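Local coordinates for flagellar hook-associated protein (Burkholderia pseudomallei, PDB 4UT1) that probably serves as a structural component of the bacterial flagellum, joining the hook to the filament as hook-associated protein FlgK, at residues A[446-454]-A[464-475]. Numbering follows the deposited sequence.
Sequences AASPVLAAG and ISQGSVSAGYQL. With EDO (1,2-ethanediol), chain R; EDO (1,2-ethanediol), chain F; EDO (1,2-ethanediol), chain J; EDO (1,2-ethanediol), chain K.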
# COMPACT_ATOMS: atom_id res chain seq x y z
N ALA A 446 -0.11 -15.04 -24.12
CA ALA A 446 -0.11 -16.40 -23.59
C ALA A 446 1.12 -17.20 -24.00
O ALA A 446 1.49 -18.15 -23.32
CB ALA A 446 -1.37 -17.13 -24.05
N ALA A 447 1.75 -16.81 -25.09
CA ALA A 447 2.86 -17.59 -25.64
C ALA A 447 4.22 -17.13 -25.12
O ALA A 447 4.41 -15.95 -24.83
CB ALA A 447 2.83 -17.50 -27.15
N SER A 448 5.16 -18.06 -25.01
CA SER A 448 6.57 -17.71 -24.80
C SER A 448 7.15 -17.10 -26.08
O SER A 448 6.79 -17.51 -27.18
CB SER A 448 7.39 -18.94 -24.40
OG SER A 448 8.78 -18.62 -24.32
N PRO A 449 8.04 -16.10 -25.94
CA PRO A 449 8.69 -15.51 -27.12
C PRO A 449 9.73 -16.46 -27.75
O PRO A 449 10.08 -16.31 -28.91
CB PRO A 449 9.38 -14.26 -26.57
CG PRO A 449 8.89 -14.10 -25.15
CD PRO A 449 8.42 -15.43 -24.69
N VAL A 450 10.21 -17.40 -26.96
CA VAL A 450 11.30 -18.27 -27.40
C VAL A 450 10.86 -19.72 -27.63
O VAL A 450 9.94 -20.22 -26.99
CB VAL A 450 12.43 -18.27 -26.36
CG1 VAL A 450 12.01 -19.05 -25.13
CG2 VAL A 450 13.74 -18.84 -26.97
N LEU A 451 11.57 -20.40 -28.51
CA LEU A 451 11.37 -21.82 -28.70
C LEU A 451 12.73 -22.51 -28.90
O LEU A 451 13.49 -22.15 -29.79
CB LEU A 451 10.45 -22.07 -29.88
CG LEU A 451 10.12 -23.53 -30.16
CD1 LEU A 451 9.60 -24.21 -28.90
CD2 LEU A 451 9.09 -23.60 -31.27
N ALA A 452 13.03 -23.46 -28.02
CA ALA A 452 14.21 -24.31 -28.17
C ALA A 452 13.72 -25.69 -28.58
O ALA A 452 12.69 -26.17 -28.10
CB ALA A 452 15.01 -24.37 -26.88
N ALA A 453 14.46 -26.35 -29.46
CA ALA A 453 13.96 -27.58 -30.03
C ALA A 453 15.11 -28.51 -30.42
O ALA A 453 16.19 -28.05 -30.81
CB ALA A 453 13.10 -27.28 -31.24
N GLY A 454 14.90 -29.81 -30.28
CA GLY A 454 15.84 -30.76 -30.83
C GLY A 454 15.63 -30.84 -32.33
O GLY A 454 14.49 -30.85 -32.80
N ILE A 464 15.88 -31.24 -24.99
CA ILE A 464 16.00 -29.86 -24.53
C ILE A 464 14.62 -29.35 -24.13
O ILE A 464 13.61 -29.74 -24.72
CB ILE A 464 16.64 -28.97 -25.62
CG1 ILE A 464 17.05 -27.60 -25.04
CG2 ILE A 464 15.73 -28.83 -26.84
CD1 ILE A 464 18.02 -26.84 -25.95
N SER A 465 14.57 -28.48 -23.12
CA SER A 465 13.30 -27.88 -22.72
C SER A 465 12.85 -26.89 -23.80
O SER A 465 13.59 -26.60 -24.73
CB SER A 465 13.42 -27.20 -21.36
OG SER A 465 14.30 -26.10 -21.39
N GLN A 466 11.64 -26.35 -23.69
CA GLN A 466 11.14 -25.49 -24.75
C GLN A 466 11.68 -24.08 -24.59
O GLN A 466 11.60 -23.26 -25.51
CB GLN A 466 9.61 -25.51 -24.77
CG GLN A 466 9.07 -26.90 -25.11
CD GLN A 466 7.61 -26.89 -25.50
OE1 GLN A 466 7.23 -27.39 -26.57
NE2 GLN A 466 6.77 -26.34 -24.64
N GLY A 467 12.23 -23.81 -23.42
CA GLY A 467 12.92 -22.56 -23.16
C GLY A 467 12.04 -21.57 -22.44
O GLY A 467 10.82 -21.73 -22.39
N SER A 468 12.65 -20.55 -21.86
CA SER A 468 11.92 -19.50 -21.16
C SER A 468 12.74 -18.22 -21.14
O SER A 468 13.96 -18.24 -21.35
CB SER A 468 11.57 -19.94 -19.74
OG SER A 468 12.72 -19.84 -18.91
N VAL A 469 12.09 -17.09 -20.87
CA VAL A 469 12.78 -15.81 -20.81
C VAL A 469 12.52 -15.09 -19.49
O VAL A 469 11.54 -15.37 -18.80
CB VAL A 469 12.37 -14.88 -21.98
CG1 VAL A 469 12.71 -15.53 -23.32
CG2 VAL A 469 10.87 -14.55 -21.90
N SER A 470 13.42 -14.18 -19.15
CA SER A 470 13.31 -13.36 -17.96
C SER A 470 13.35 -11.90 -18.34
O SER A 470 13.51 -11.56 -19.51
CB SER A 470 14.44 -13.69 -16.98
OG SER A 470 15.67 -13.63 -17.66
N ALA A 471 13.19 -11.03 -17.34
CA ALA A 471 13.13 -9.59 -17.58
C ALA A 471 14.28 -9.09 -18.44
O ALA A 471 15.45 -9.36 -18.15
CB ALA A 471 13.10 -8.84 -16.25
N GLY A 472 13.94 -8.36 -19.49
CA GLY A 472 14.92 -7.76 -20.38
C GLY A 472 15.54 -8.73 -21.37
O GLY A 472 16.63 -8.47 -21.87
N TYR A 473 14.86 -9.83 -21.66
CA TYR A 473 15.34 -10.79 -22.63
C TYR A 473 15.43 -10.14 -24.01
O TYR A 473 14.71 -9.19 -24.32
CB TYR A 473 14.43 -12.03 -22.70
CG TYR A 473 13.20 -11.79 -23.53
CD1 TYR A 473 12.06 -11.22 -22.96
CD2 TYR A 473 13.17 -12.10 -24.88
CE1 TYR A 473 10.94 -10.99 -23.72
CE2 TYR A 473 12.06 -11.87 -25.65
CZ TYR A 473 10.94 -11.30 -25.05
OH TYR A 473 9.83 -11.07 -25.81
N GLN A 474 16.34 -10.65 -24.83
CA GLN A 474 16.43 -10.28 -26.23
C GLN A 474 16.65 -11.54 -27.05
O GLN A 474 17.38 -12.43 -26.65
CB GLN A 474 17.58 -9.30 -26.46
CG GLN A 474 17.30 -7.92 -25.92
CD GLN A 474 18.40 -6.93 -26.25
OE1 GLN A 474 18.22 -5.73 -26.08
NE2 GLN A 474 19.54 -7.44 -26.71
N LEU A 475 15.99 -11.60 -28.21
CA LEU A 475 16.25 -12.68 -29.15
C LEU A 475 16.82 -12.13 -30.45
O LEU A 475 16.19 -11.30 -31.11
CB LEU A 475 14.97 -13.47 -29.43
CG LEU A 475 14.48 -14.42 -28.34
CD1 LEU A 475 13.12 -14.99 -28.74
CD2 LEU A 475 15.48 -15.55 -28.10
C1 EDO R . 10.26 -7.26 -20.07
O1 EDO R . 11.10 -7.50 -18.94
C2 EDO R . 11.12 -6.86 -21.26
O2 EDO R . 11.89 -7.99 -21.69
C1 EDO F . 11.89 -14.28 -14.47
O1 EDO F . 10.58 -14.26 -15.03
C2 EDO F . 12.25 -12.89 -13.95
O2 EDO F . 12.03 -11.91 -14.97
C1 EDO J . 5.43 -24.64 -28.53
O1 EDO J . 6.47 -25.61 -28.29
C2 EDO J . 5.92 -23.63 -29.57
O2 EDO J . 4.80 -23.05 -30.24
C1 EDO K . 9.42 -13.68 -31.17
O1 EDO K . 9.95 -13.99 -29.88
C2 EDO K . 7.91 -13.47 -31.07
O2 EDO K . 7.39 -13.23 -32.38
O HOH W 1 9.19 -17.82 -21.51
O HOH W 2 12.18 -28.58 -27.03
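Pro449 is a ridge set into a hollow between Val469 and Tyr473. Its CG lies 3.2 Å from Tyr473 OH, an approach oblique to the ring, while its CD meets Val469 CG2 at 3.8 Å. That same CG2 sits 3.7 Å above one face of the tyrosine ring, offset toward the rim, so valine and ring together form the hollow. Tyr473 owes its place to a chi1 of 80°, with CG between its backbone N and carbonyl carbon, after a type II turn from Ser470 that brings the chain round so that the ring meets Pro449 at CG and CB.

Val450 fills the next dip by its two branches: CG1 lies over the Gly467-Ser468 peptide, 3.7 Å from Ser468 N, and CG2 meets Leu475 CD2, the two side chains crossing at about a right angle. Gly467 has no side chain to obstruct CG1, and its phi of 99° also favours glycine. Further along, the small Ala452 CB rests 4.0 Å from Ile464 CD1.

One direct hydrogen bond joins the backbones, Ala452 N to Gln466 O (2.9 Å), the donor well above the carbonyl plane. Water bridges Ser448 OG and Val469 N; Ser448 OG also accepts from Val450 N in an ST turn, and Arg572 hydrogen-bonds Val450 O and, weakly, Gly467 O.

Strand 450-454 borders one five-stranded antiparallel sheet, pairing with 559-564, and strand 463-470 borders another, pairing with 546-551. Apolar side chains meeting between these border strands, with Ile562 and Val548 alongside, are consistent with the edge of a beta-sandwich, here in the D3 domain.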